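Local coordinates for protein Tetur07g02040 (Tetranychus urticae, PDB 6BDJ) that binds ferric iron and, as an intradiol ring-cleavage dioxygenase, probably splits catechol-type aromatic rings by adding both atoms of molecular oxygen, at residues Ile52-Val57 with Gly121-Asn126; Glu58-Ile63 with Asp114-Leu119; Thr68-Asp73 with Asn128-Phe133; Asp73-Lys78 with Ala225-His230. All blocks are in the same frame, centred on the assembly; numbering follows the deposited sequence.

Contact 1: residues Ile52-Val57 with Gly121-Asn126; sequences IRSNIV and GTQVTN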
loop_
_atom_site.group_PDB
_atom_site.type_symbol
_atom_site.label_atom_id
_atom_site.label_comp_id
_atom_site.label_asym_id
_atom_site.label_seq_id
_atom_site.Cartn_x
_atom_site.Cartn_y
_atom_site.Cartn_z
ATOM N N ILE A 52 -3.468 7.533 -12.889
ATOM C CA ILE A 52 -4.145 8.373 -11.951
ATOM C C ILE A 52 -5.614 8.055 -11.995
ATOM O O ILE A 52 -6.312 8.481 -12.902
ATOM C CB ILE A 52 -3.886 9.857 -12.213
ATOM C CG1 ILE A 52 -2.376 10.136 -12.257
ATOM C CG2 ILE A 52 -4.566 10.720 -11.130
ATOM C CD1 ILE A 52 -2.009 11.493 -12.850
ATOM N N ARG A 53 -6.059 7.306 -10.994
ATOM C CA ARG A 53 -7.436 6.821 -10.908
ATOM C C ARG A 53 -7.706 6.393 -9.493
ATOM O O ARG A 53 -6.779 5.965 -8.774
ATOM C CB ARG A 53 -7.622 5.580 -11.787
ATOM C CG ARG A 53 -6.808 4.382 -11.320
ATOM C CD ARG A 53 -6.822 3.265 -12.302
ATOM N NE ARG A 53 -5.782 2.261 -12.052
ATOM C CZ ARG A 53 -5.721 1.097 -12.692
ATOM N NH1 ARG A 53 -6.643 0.805 -13.610
ATOM N NH2 ARG A 53 -4.732 0.247 -12.457
ATOM N N SER A 54 -8.969 6.436 -9.112
ATOM C CA SER A 54 -9.367 5.983 -7.809
ATOM C C SER A 54 -9.624 4.482 -7.761
ATOM O O SER A 54 -9.252 3.830 -6.791
ATOM C CB SER A 54 -10.627 6.693 -7.351
ATOM O OG SER A 54 -10.822 6.387 -5.975
ATOM N N ASN A 55 -10.299 3.933 -8.762
ATOM C CA ASN A 55 -10.596 2.496 -8.764
ATOM C C ASN A 55 -9.501 1.740 -9.511
ATOM O O ASN A 55 -9.300 1.946 -10.692
ATOM C CB ASN A 55 -11.981 2.211 -9.357
ATOM C CG ASN A 55 -12.362 0.742 -9.240
ATOM O OD1 ASN A 55 -11.746 -0.130 -9.857
ATOM N ND2 ASN A 55 -13.368 0.459 -8.421
ATOM N N ILE A 56 -8.804 0.854 -8.807
ATOM C CA ILE A 56 -7.621 0.153 -9.312
ATOM C C ILE A 56 -7.859 -1.340 -9.480
ATOM O O ILE A 56 -6.923 -2.090 -9.753
ATOM C CB ILE A 56 -6.384 0.382 -8.389
ATOM C CG1 ILE A 56 -6.608 -0.147 -6.961
ATOM C CG2 ILE A 56 -6.111 1.861 -8.290
ATOM C CD1 ILE A 56 -5.407 -0.038 -6.020
ATOM N N VAL A 57 -9.115 -1.767 -9.341
ATOM C CA VAL A 57 -9.461 -3.197 -9.285
ATOM C C VAL A 57 -9.280 -3.911 -10.612
ATOM O O VAL A 57 -8.769 -5.020 -10.632
ATOM C CB VAL A 57 -10.899 -3.390 -8.767
ATOM C CG1 VAL A 57 -11.321 -4.865 -8.774
ATOM C CG2 VAL A 57 -11.012 -2.857 -7.338
ATOM N N GLY A 121 -2.345 2.271 -8.500
ATOM C CA GLY A 121 -2.853 3.586 -8.903
ATOM C C GLY A 121 -2.181 4.719 -8.187
ATOM O O GLY A 121 -1.486 4.489 -7.192
ATOM N N THR A 122 -2.454 5.922 -8.684
ATOM C CA THR A 122 -1.956 7.163 -8.148
ATOM C C THR A 122 -3.114 8.089 -7.906
ATOM O O THR A 122 -4.023 8.150 -8.731
ATOM C CB THR A 122 -1.016 7.840 -9.146
ATOM O OG1 THR A 122 -0.025 6.901 -9.575
ATOM C CG2 THR A 122 -0.320 9.036 -8.502
ATOM N N GLN A 123 -3.100 8.812 -6.785
ATOM C CA GLN A 123 -4.030 9.935 -6.576
ATOM C C GLN A 123 -3.285 11.137 -5.959
ATOM O O GLN A 123 -2.320 10.974 -5.207
ATOM C CB GLN A 123 -5.187 9.515 -5.678
ATOM C CG GLN A 123 -6.149 8.507 -6.304
ATOM C CD GLN A 123 -7.085 9.179 -7.294
ATOM O OE1 GLN A 123 -6.794 9.287 -8.485
ATOM N NE2 GLN A 123 -8.172 9.692 -6.792
ATOM N N VAL A 124 -3.746 12.327 -6.277
ATOM C CA VAL A 124 -3.117 13.565 -5.865
ATOM C C VAL A 124 -3.942 14.031 -4.688
ATOM O O VAL A 124 -5.188 14.052 -4.795
ATOM C CB VAL A 124 -3.174 14.601 -7.007
ATOM C CG1 VAL A 124 -2.593 15.962 -6.572
ATOM C CG2 VAL A 124 -2.446 14.069 -8.240
ATOM N N THR A 125 -3.269 14.374 -3.578
ATOM C CA THR A 125 -3.954 14.874 -2.377
ATOM C C THR A 125 -4.704 16.175 -2.672
ATOM O O THR A 125 -4.222 17.012 -3.447
ATOM C CB THR A 125 -2.982 15.138 -1.195
ATOM O OG1 THR A 125 -1.926 16.028 -1.612
ATOM C CG2 THR A 125 -2.392 13.815 -0.673
ATOM N N ASN A 126 -5.868 16.329 -2.034
ATOM C CA ASN A 126 -6.709 17.529 -2.134
ATOM C C ASN A 126 -6.297 18.591 -1.089
ATOM O O ASN A 126 -5.229 18.467 -0.484
ATOM C CB ASN A 126 -8.198 17.136 -2.051
ATOM C CG ASN A 126 -8.611 16.532 -0.711
ATOM O OD1 ASN A 126 -7.889 16.576 0.294
ATOM N ND2 ASN A 126 -9.809 15.944 -0.707
#
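Arg53 and Thr122 share the one backbone hydrogen bond of this contact. Arg53 N donates to Thr122 O at 3.2 Å, with a bent N-H...O angle of 138°. The same oxygen, Thr122 O, also receives a CA-H...O contact from Ile52 CA at 3.2 Å. Ile52 and Thr122 thus form a single beta bridge, through which the irregular segment 52-57 lines the strand 120-124. Thr122 also has a backbone bond to Ile51, just before the segment.

Two apolar contacts accompany the bridge, one at Ile52 and Thr122 and one at Ile56 and Gly121. Ile52 CG1 rests 4.1 Å from Thr122 CB. Ile56 turns its CG2 onto Gly121, 3.7 Å from the Gly121 CA.

Gln123 bends at its second torsion (chi2 -77°), which lays its amide group against the backbone of Arg53.

The polar ends bind beyond the two segments. Arg53 reaches Glu58 and the carbonyl of Arg120, while Ser54 OG bonds to Thr132 O. Ile56 lies about 10 Å, side chain to side chain, from the iron ligands Tyr96 and His149. The chemistry suggests a join in which one bent backbone bond sets the alignment and packing adds to it.

Contact 2: residues Glu58-Ile63 with Asp114-Leu119; sequences EDRIGI and DPRRFL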
loop_
_atom_site.group_PDB
_atom_site.type_symbol
_atom_site.label_atom_id
_atom_site.label_comp_id
_atom_site.label_asym_id
_atom_site.label_seq_id
_atom_site.Cartn_x
_atom_site.Cartn_y
_atom_site.Cartn_z
ATOM N N GLU A 58 -9.734 -3.293 -11.702
ATOM C CA GLU A 58 -9.730 -3.897 -13.029
ATOM C C GLU A 58 -10.538 -5.192 -12.951
ATOM O O GLU A 58 -11.660 -5.150 -12.494
ATOM C CB GLU A 58 -8.305 -4.055 -13.593
ATOM C CG GLU A 58 -7.583 -2.725 -13.729
ATOM C CD GLU A 58 -6.306 -2.773 -14.558
ATOM O OE1 GLU A 58 -5.910 -3.808 -15.106
ATOM O OE2 GLU A 58 -5.626 -1.751 -14.588
ATOM N N ASP A 59 -9.945 -6.322 -13.328
ATOM C CA ASP A 59 -10.598 -7.628 -13.363
ATOM C C ASP A 59 -10.354 -8.477 -12.116
ATOM O O ASP A 59 -10.777 -9.622 -12.078
ATOM C CB ASP A 59 -10.104 -8.430 -14.588
ATOM C CG ASP A 59 -8.595 -8.605 -14.607
ATOM O OD1 ASP A 59 -7.908 -7.898 -13.840
ATOM O OD2 ASP A 59 -8.062 -9.405 -15.408
ATOM N N ARG A 60 -9.699 -7.933 -11.093
ATOM C CA ARG A 60 -9.341 -8.733 -9.949
ATOM C C ARG A 60 -10.552 -9.011 -9.075
ATOM O O ARG A 60 -11.472 -8.207 -8.988
ATOM C CB ARG A 60 -8.274 -8.039 -9.126
ATOM C CG ARG A 60 -6.971 -7.837 -9.876
ATOM C CD ARG A 60 -6.338 -9.145 -10.282
ATOM N NE ARG A 60 -6.502 -9.462 -11.705
ATOM C CZ ARG A 60 -5.988 -10.534 -12.327
ATOM N NH1 ARG A 60 -5.315 -11.451 -11.658
ATOM N NH2 ARG A 60 -6.196 -10.720 -13.632
ATOM N N ILE A 61 -10.516 -10.158 -8.421
ATOM C CA ILE A 61 -11.625 -10.635 -7.608
ATOM C C ILE A 61 -11.185 -10.586 -6.156
ATOM O O ILE A 61 -10.056 -10.925 -5.841
ATOM C CB ILE A 61 -12.055 -12.067 -8.025
ATOM C CG1 ILE A 61 -13.117 -12.659 -7.097
ATOM C CG2 ILE A 61 -10.868 -13.017 -8.142
ATOM C CD1 ILE A 61 -14.416 -11.885 -7.071
ATOM N N GLY A 62 -12.085 -10.161 -5.278
ATOM C CA GLY A 62 -11.824 -10.177 -3.849
ATOM C C GLY A 62 -12.888 -9.391 -3.125
ATOM O O GLY A 62 -14.017 -9.270 -3.630
ATOM N N ILE A 63 -12.534 -8.869 -1.954
ATOM C CA ILE A 63 -13.481 -8.115 -1.151
ATOM C C ILE A 63 -13.111 -6.651 -1.260
ATOM O O ILE A 63 -11.970 -6.262 -1.030
ATOM C CB ILE A 63 -13.541 -8.596 0.312
ATOM C CG1 ILE A 63 -14.181 -9.997 0.331
ATOM C CG2 ILE A 63 -14.381 -7.635 1.150
ATOM C CD1 ILE A 63 -14.099 -10.763 1.637
ATOM N N ASP A 114 4.955 -8.189 -18.252
ATOM C CA ASP A 114 3.606 -8.024 -18.768
ATOM C C ASP A 114 3.101 -6.564 -18.649
ATOM O O ASP A 114 3.573 -5.811 -17.803
ATOM C CB ASP A 114 2.680 -9.039 -18.087
ATOM C CG ASP A 114 2.434 -8.737 -16.647
ATOM O OD1 ASP A 114 1.570 -7.881 -16.381
ATOM O OD2 ASP A 114 3.089 -9.380 -15.774
ATOM N N PRO A 115 2.146 -6.166 -19.501
ATOM C CA PRO A 115 1.649 -4.798 -19.449
ATOM C C PRO A 115 0.499 -4.571 -18.477
ATOM O O PRO A 115 -0.031 -3.491 -18.444
ATOM C CB PRO A 115 1.120 -4.576 -20.888
ATOM C CG PRO A 115 0.630 -5.931 -21.297
ATOM C CD PRO A 115 1.603 -6.901 -20.665
ATOM N N ARG A 116 0.064 -5.575 -17.740
ATOM C CA ARG A 116 -1.023 -5.383 -16.782
ATOM C C ARG A 116 -0.595 -4.474 -15.625
ATOM O O ARG A 116 0.535 -4.499 -15.187
ATOM C CB ARG A 116 -1.518 -6.712 -16.212
ATOM C CG ARG A 116 -2.144 -7.687 -17.238
ATOM C CD ARG A 116 -3.343 -7.075 -17.943
ATOM N NE ARG A 116 -4.375 -6.522 -17.045
ATOM C CZ ARG A 116 -5.366 -7.187 -16.464
ATOM N NH1 ARG A 116 -6.253 -6.517 -15.709
ATOM N NH2 ARG A 116 -5.462 -8.507 -16.585
ATOM N N ARG A 117 -1.540 -3.700 -15.140
ATOM C CA ARG A 117 -1.368 -2.738 -14.112
ATOM C C ARG A 117 -2.505 -2.745 -13.120
ATOM O O ARG A 117 -2.715 -1.766 -12.401
ATOM C CB ARG A 117 -1.213 -1.354 -14.723
ATOM C CG ARG A 117 -0.006 -1.220 -15.667
ATOM C CD ARG A 117 1.305 -1.369 -14.903
ATOM N NE ARG A 117 2.419 -1.162 -15.828
ATOM C CZ ARG A 117 3.069 -2.124 -16.467
ATOM N NH1 ARG A 117 2.725 -3.410 -16.321
ATOM N NH2 ARG A 117 4.050 -1.802 -17.291
ATOM N N PHE A 118 -3.213 -3.862 -13.012
ATOM C CA PHE A 118 -4.231 -3.969 -12.006
ATOM C C PHE A 118 -3.611 -3.755 -10.625
ATOM O O PHE A 118 -2.422 -4.053 -10.391
ATOM C CB PHE A 118 -4.971 -5.329 -12.047
ATOM C CG PHE A 118 -4.083 -6.554 -11.872
ATOM C CD1 PHE A 118 -3.529 -6.885 -10.641
ATOM C CD2 PHE A 118 -3.843 -7.404 -12.936
ATOM C CE1 PHE A 118 -2.722 -8.005 -10.493
ATOM C CE2 PHE A 118 -3.044 -8.534 -12.802
ATOM C CZ PHE A 118 -2.488 -8.835 -11.576
ATOM N N LEU A 119 -4.463 -3.250 -9.744
ATOM C CA LEU A 119 -4.134 -2.999 -8.371
ATOM C C LEU A 119 -2.934 -2.064 -8.186
ATOM O O LEU A 119 -2.152 -2.191 -7.223
ATOM C CB LEU A 119 -3.978 -4.327 -7.626
ATOM C CG LEU A 119 -5.277 -5.161 -7.547
ATOM C CD1 LEU A 119 -5.039 -6.533 -6.938
ATOM C CD2 LEU A 119 -6.408 -4.478 -6.797
HETATM O O HOH W 1 -3.957 -3.626 -16.743
#
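Arg116 joins Glu58, Asp59 and Arg60 in a salt-bridge network between two loops, one before strand 64-73 and one before strand 120-124. Its chain bends twice (chi2 -59°), which carries the guanidinium back to the acids. Arg116 NH1 donates to Glu58 OE1 at 2.8 Å in a nearly straight bond (171°). The carboxylate and guanidinium planes are almost coplanar there. Arg116 also grips Asp59 end-on, with its NH1 2.9 Å from Asp59 OD1 and its NH2 3.0 Å from Asp59 OD2. Arg60 holds the same carboxylate side-on through NE and NH2, from the opposite face. Asp59 is thus clamped between two arginines, which probably keeps it ionised. Arg60 NH1 has a further acidic partner in Asp91. A water molecule ties Glu58 to the other loop: it donates to Glu58 OE1 at 2.6 Å and accepts from Arg116 NE and Arg117 N.

The CB of Arg117 points away from segment 58-63. Arg117 NH1 binds the carbonyls of Asp114 and Arg116, and its NE pairs with Glu49.

Phe118 supplies the flat surface of the contact. The Arg60 guanidinium stacks on the Phe118 ring, with planes 4° apart and centres 4.0 Å apart, a cation-pi arrangement. Arg60 CD adds a CH-pi contact to the same ring. The Phe118 side chain is also about 6 Å from that of the iron ligand Tyr96.

Leu119 extends the apolar side, with Leu119 CD1 3.8 Å from Arg60 CG.

Contact 3: residues Thr68-Asp73 with Asn128-Phe133; sequences TLNLVD and NGTVTF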
loop_
_atom_site.group_PDB
_atom_site.type_symbol
_atom_site.label_atom_id
_atom_site.label_comp_id
_atom_site.label_asym_id
_atom_site.label_seq_id
_atom_site.Cartn_x
_atom_site.Cartn_y
_atom_site.Cartn_z
ATOM N N THR A 68 -8.564 5.218 2.452
ATOM C CA THR A 68 -8.442 6.668 2.547
ATOM C C THR A 68 -7.184 6.952 3.347
ATOM O O THR A 68 -7.018 6.437 4.456
ATOM C CB THR A 68 -9.670 7.292 3.234
ATOM O OG1 THR A 68 -10.840 7.018 2.450
ATOM C CG2 THR A 68 -9.533 8.809 3.401
ATOM N N LEU A 69 -6.279 7.731 2.756
ATOM C CA LEU A 69 -5.060 8.176 3.419
ATOM C C LEU A 69 -5.120 9.671 3.614
ATOM O O LEU A 69 -5.411 10.393 2.661
ATOM C CB LEU A 69 -3.834 7.866 2.575
ATOM C CG LEU A 69 -3.615 6.424 2.126
ATOM C CD1 LEU A 69 -2.176 6.258 1.672
ATOM C CD2 LEU A 69 -3.889 5.426 3.229
ATOM N N ASN A 70 -4.830 10.129 4.832
ATOM C CA ASN A 70 -4.816 11.555 5.163
ATOM C C ASN A 70 -3.370 11.943 5.481
ATOM O O ASN A 70 -2.770 11.386 6.397
ATOM C CB ASN A 70 -5.754 11.831 6.340
ATOM C CG ASN A 70 -7.204 11.442 6.037
ATOM O OD1 ASN A 70 -7.832 11.963 5.100
ATOM N ND2 ASN A 70 -7.741 10.517 6.830
ATOM N N LEU A 71 -2.783 12.814 4.649
ATOM C CA LEU A 71 -1.383 13.218 4.781
ATOM C C LEU A 71 -1.308 14.570 5.477
ATOM O O LEU A 71 -2.007 15.517 5.077
ATOM C CB LEU A 71 -0.676 13.352 3.425
ATOM C CG LEU A 71 -0.528 12.150 2.465
ATOM C CD1 LEU A 71 0.548 12.444 1.428
ATOM C CD2 LEU A 71 -0.215 10.829 3.159
ATOM N N VAL A 72 -0.448 14.648 6.494
ATOM C CA VAL A 72 -0.041 15.937 7.087
ATOM C C VAL A 72 1.472 16.107 7.022
ATOM O O VAL A 72 2.208 15.121 6.987
ATOM C CB VAL A 72 -0.540 16.125 8.539
ATOM C CG1 VAL A 72 -2.061 16.194 8.564
ATOM C CG2 VAL A 72 -0.045 15.017 9.453
ATOM N N ASP A 73 1.921 17.356 6.966
ATOM C CA ASP A 73 3.345 17.680 7.103
ATOM C C ASP A 73 3.709 17.469 8.562
ATOM O O ASP A 73 3.076 18.029 9.451
ATOM C CB ASP A 73 3.646 19.132 6.661
ATOM C CG ASP A 73 5.151 19.496 6.713
ATOM O OD1 ASP A 73 5.913 18.900 7.505
ATOM O OD2 ASP A 73 5.574 20.415 5.970
ATOM N N ASN A 128 -7.499 19.103 1.757
ATOM C CA ASN A 128 -7.520 18.418 3.048
ATOM C C ASN A 128 -6.421 17.356 3.268
ATOM O O ASN A 128 -6.421 16.697 4.300
ATOM C CB ASN A 128 -8.903 17.785 3.258
ATOM C CG ASN A 128 -9.987 18.824 3.484
ATOM O OD1 ASN A 128 -10.402 19.060 4.618
ATOM N ND2 ASN A 128 -10.435 19.464 2.410
ATOM N N GLY A 129 -5.490 17.198 2.327
ATOM C CA GLY A 129 -4.420 16.182 2.435
ATOM C C GLY A 129 -4.879 14.729 2.249
ATOM O O GLY A 129 -4.214 13.794 2.718
ATOM N N THR A 130 -6.005 14.550 1.553
ATOM C CA THR A 130 -6.687 13.256 1.454
ATOM C C THR A 130 -6.669 12.704 0.023
ATOM O O THR A 130 -6.839 13.468 -0.947
ATOM C CB THR A 130 -8.147 13.418 1.933
ATOM O OG1 THR A 130 -8.157 13.868 3.302
ATOM C CG2 THR A 130 -8.937 12.110 1.813
ATOM N N VAL A 131 -6.439 11.385 -0.087
ATOM C CA VAL A 131 -6.752 10.571 -1.291
ATOM C C VAL A 131 -7.574 9.354 -0.880
ATOM O O VAL A 131 -7.475 8.901 0.251
ATOM C CB VAL A 131 -5.513 10.055 -2.034
ATOM C CG1 VAL A 131 -4.723 11.209 -2.620
ATOM C CG2 VAL A 131 -4.629 9.207 -1.123
ATOM N N THR A 132 -8.367 8.830 -1.807
ATOM C CA THR A 132 -9.131 7.617 -1.580
ATOM C C THR A 132 -8.973 6.718 -2.781
ATOM O O THR A 132 -9.076 7.165 -3.933
ATOM C CB THR A 132 -10.614 7.921 -1.309
ATOM O OG1 THR A 132 -10.706 8.706 -0.114
ATOM C CG2 THR A 132 -11.424 6.631 -1.114
ATOM N N PHE A 133 -8.696 5.445 -2.506
ATOM C CA PHE A 133 -8.600 4.439 -3.539
ATOM C C PHE A 133 -9.688 3.388 -3.323
ATOM O O PHE A 133 -9.986 3.024 -2.196
ATOM C CB PHE A 133 -7.250 3.746 -3.468
ATOM C CG PHE A 133 -6.093 4.612 -3.828
ATOM C CD1 PHE A 133 -5.702 4.732 -5.134
ATOM C CD2 PHE A 133 -5.349 5.242 -2.846
ATOM C CE1 PHE A 133 -4.612 5.505 -5.474
ATOM C CE2 PHE A 133 -4.254 6.026 -3.172
ATOM C CZ PHE A 133 -3.890 6.164 -4.489
#
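Strands 68-73 and 130-133 run antiparallel at 164°, their axes 4.8 Å apart at closest approach. Leu69 and Val131 are a hydrogen-bonded pair: Leu69 N meets Val131 O at 3.0 Å, and Val131 N meets Leu69 O at 3.1 Å. Thr68-Thr132 and Asn70-Thr130 are the non-hydrogen-bonded pairs on either side. Leu71 N donates to Gly129 O at 2.6 Å in a straight bond. Gly129 has positive phi just before strand 130-136 begins.

The pairing joins strand 64-73 to strand 130-136, an outermost strand of the mixed beta-sheet in this intradiol dioxygenase fold. On its other side, strand 64-73 bonds to strand 218-226.

One face carries Thr68, Asn70, Thr130 and Thr132. Asn70 and Thr130 lie side by side, pointing the same way. Thr130 OG1 donates to Asn70 OD1 at 2.6 Å, in the carbonyl plane, and Asn70 ND2 goes on to Asn223 of strand 218-226. Thr68 OG1 and Thr132 OG1 share a hydrogen bond of 3.1 Å. The methyls Thr68 CG2 and Thr130 CG2 touch at 3.7 Å.

The opposite face is apolar and buried. There Leu69 CB packs 4.0 Å from Val131 CG2, and Val85 of strand 84-88 touches both side chains.

Contact 4: residues Asp73-Lys78 with Ala225-His230; sequences DFNTCK and AINPLH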
loop_
_atom_site.group_PDB
_atom_site.type_symbol
_atom_site.label_atom_id
_atom_site.label_comp_id
_atom_site.label_asym_id
_atom_site.label_seq_id
_atom_site.Cartn_x
_atom_site.Cartn_y
_atom_site.Cartn_z
ATOM N N ASP A 73 1.921 17.356 6.966
ATOM C CA ASP A 73 3.345 17.680 7.103
ATOM C C ASP A 73 3.709 17.469 8.562
ATOM O O ASP A 73 3.076 18.029 9.451
ATOM C CB ASP A 73 3.646 19.132 6.661
ATOM C CG ASP A 73 5.151 19.496 6.713
ATOM O OD1 ASP A 73 5.913 18.900 7.505
ATOM O OD2 ASP A 73 5.574 20.415 5.970
ATOM N N PHE A 74 4.740 16.645 8.777
ATOM C CA PHE A 74 5.300 16.325 10.095
ATOM C C PHE A 74 5.654 17.564 10.909
ATOM O O PHE A 74 5.440 17.613 12.122
ATOM C CB PHE A 74 6.564 15.485 9.877
ATOM C CG PHE A 74 7.416 15.310 11.093
ATOM C CD1 PHE A 74 6.871 14.845 12.289
ATOM C CD2 PHE A 74 8.783 15.562 11.031
ATOM C CE1 PHE A 74 7.663 14.682 13.416
ATOM C CE2 PHE A 74 9.590 15.368 12.143
ATOM C CZ PHE A 74 9.029 14.925 13.338
ATOM N N ASN A 75 6.215 18.543 10.211
ATOM C CA ASN A 75 6.745 19.768 10.815
ATOM C C ASN A 75 5.640 20.671 11.348
ATOM O O ASN A 75 5.725 21.139 12.476
ATOM C CB ASN A 75 7.622 20.516 9.796
ATOM C CG ASN A 75 8.793 19.669 9.293
ATOM O OD1 ASN A 75 9.776 19.433 10.009
ATOM N ND2 ASN A 75 8.681 19.207 8.059
ATOM N N THR A 76 4.601 20.875 10.549
ATOM C CA THR A 76 3.493 21.786 10.876
ATOM C C THR A 76 2.195 21.104 11.343
ATOM O O THR A 76 1.289 21.771 11.844
ATOM C CB THR A 76 3.137 22.653 9.646
ATOM O OG1 THR A 76 2.713 21.822 8.558
ATOM C CG2 THR A 76 4.337 23.480 9.196
ATOM N N CYS A 77 2.084 19.795 11.121
ATOM C CA CYS A 77 0.831 19.042 11.322
ATOM C C CYS A 77 -0.344 19.466 10.380
ATOM O O CYS A 77 -1.450 18.946 10.510
ATOM C CB CYS A 77 0.401 19.038 12.811
ATOM S SG CYS A 77 1.699 18.585 14.012
ATOM N N LYS A 78 -0.078 20.367 9.424
ATOM C CA LYS A 78 -1.082 20.848 8.485
ATOM C C LYS A 78 -1.161 19.854 7.320
ATOM O O LYS A 78 -0.161 19.203 6.995
ATOM C CB LYS A 78 -0.700 22.236 7.958
ATOM N N ALA A 225 1.768 11.150 8.767
ATOM C CA ALA A 225 2.576 12.355 8.897
ATOM C C ALA A 225 3.896 12.085 8.199
ATOM O O ALA A 225 4.627 11.174 8.580
ATOM C CB ALA A 225 2.812 12.681 10.357
ATOM N N ILE A 226 4.198 12.864 7.175
ATOM C CA ILE A 226 5.438 12.692 6.420
ATOM C C ILE A 226 6.251 13.991 6.390
ATOM O O ILE A 226 5.846 14.993 6.950
ATOM C CB ILE A 226 5.143 12.185 4.984
ATOM C CG1 ILE A 226 4.265 13.172 4.209
ATOM C CG2 ILE A 226 4.472 10.817 5.015
ATOM C CD1 ILE A 226 4.598 13.125 2.741
ATOM N N ASN A 227 7.409 13.933 5.755
ATOM C CA ASN A 227 8.305 15.050 5.627
ATOM C C ASN A 227 8.537 15.340 4.158
ATOM O O ASN A 227 9.280 14.616 3.509
ATOM C CB ASN A 227 9.630 14.697 6.317
ATOM C CG ASN A 227 10.561 15.892 6.422
ATOM O OD1 ASN A 227 10.254 16.988 5.943
ATOM N ND2 ASN A 227 11.706 15.683 7.021
ATOM N N PRO A 228 7.904 16.406 3.611
ATOM C CA PRO A 228 8.037 16.682 2.160
ATOM C C PRO A 228 9.437 17.084 1.680
ATOM O O PRO A 228 9.691 17.025 0.470
ATOM C CB PRO A 228 7.035 17.821 1.904
ATOM C CG PRO A 228 6.735 18.397 3.223
ATOM C CD PRO A 228 6.954 17.326 4.252
ATOM N N LEU A 229 10.315 17.486 2.601
ATOM C CA LEU A 229 11.706 17.789 2.264
ATOM C C LEU A 229 12.559 16.525 2.268
ATOM O O LEU A 229 13.625 16.501 1.648
ATOM C CB LEU A 229 12.308 18.810 3.242
ATOM N N HIS A 230 12.109 15.488 2.976
ATOM C CA HIS A 230 12.881 14.251 3.091
ATOM C C HIS A 230 13.008 13.637 1.722
ATOM O O HIS A 230 12.040 13.596 0.991
ATOM C CB HIS A 230 12.232 13.256 4.052
ATOM C CG HIS A 230 13.093 12.048 4.332
ATOM N ND1 HIS A 230 14.331 12.144 4.928
ATOM C CD2 HIS A 230 12.894 10.729 4.086
ATOM C CE1 HIS A 230 14.861 10.941 5.037
ATOM N NE2 HIS A 230 14.010 10.063 4.534
#
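Asp73 meets Pro228 across this contact, and its side chain can be followed outward. CB starts out away from segment 225-230. CG lies anti to the backbone N (chi1 -177°), and this brings the carboxylate to the CG-CD edge of the proline ring. Asp73 CG is then 3.7 Å from Pro228 CD. Asp73 OD2 touches Pro228 CG at 3.6 Å, and the two side chains cross at about a right angle. OD1 turns to its own loop and takes two hydrogen bonds from Asn75. The backbone N of Asn75 donates at 2.7 Å to Asp73 OD1, from above the carboxylate plane. Asn75 ND2 donates at 2.8 Å to the syn lone pair of Asp73 OD1. The backbone bond closes an Asx turn, and together they probably hold the rotation of the carboxylate.

Asn75 ND2 also reaches across to Asn227 OD1, but this bond is weak, and the amide planes stand 74° apart. The firm bond between the segments is a backbone one: Phe74 N donates to Ile226 O at 2.7 Å. Phe74 CB lies close to the same oxygen, Ile226 O, at 3.1 Å, while the ring leads away and packs on Leu36. Ala225 CB sits 4.4 Å from Phe74 CA.

Cys77, later in the loop, forms a disulfide with Cys34. Residues Asn227 to His230 make a type I beta turn. Asp73 and Ile226 form a parallel bridge, the last rung where two neighbouring strands of a beta-sheet end together, here followed by an Asx turn at Asp73.

Contacts 1 and 2 adjoin, their centres about 14 Å apart. Contact 2 is nested in the chain loop closed by contact 1. A probable hydrogen bond from Leu119 N to Ile56 O and the Arg53-Glu58 salt bridge join them. Contact 3 lies about 11 Å from contact 1, centre to centre, and touches it through Ser54 and Gln123. Contacts 3 and 4 share Asp73 and neighbouring strands 64-73 and 218-226. Contacts 1, 3 and 4 reach one mixed sheet. Contacts 2 and 4 lie on opposite sides of the chain's centre, their centres about 32 Å apart. The first segments follow in sequence from contact 1 to 4. Contacts 1 and 2 thus lie near the iron ligands, contact 4 away from them.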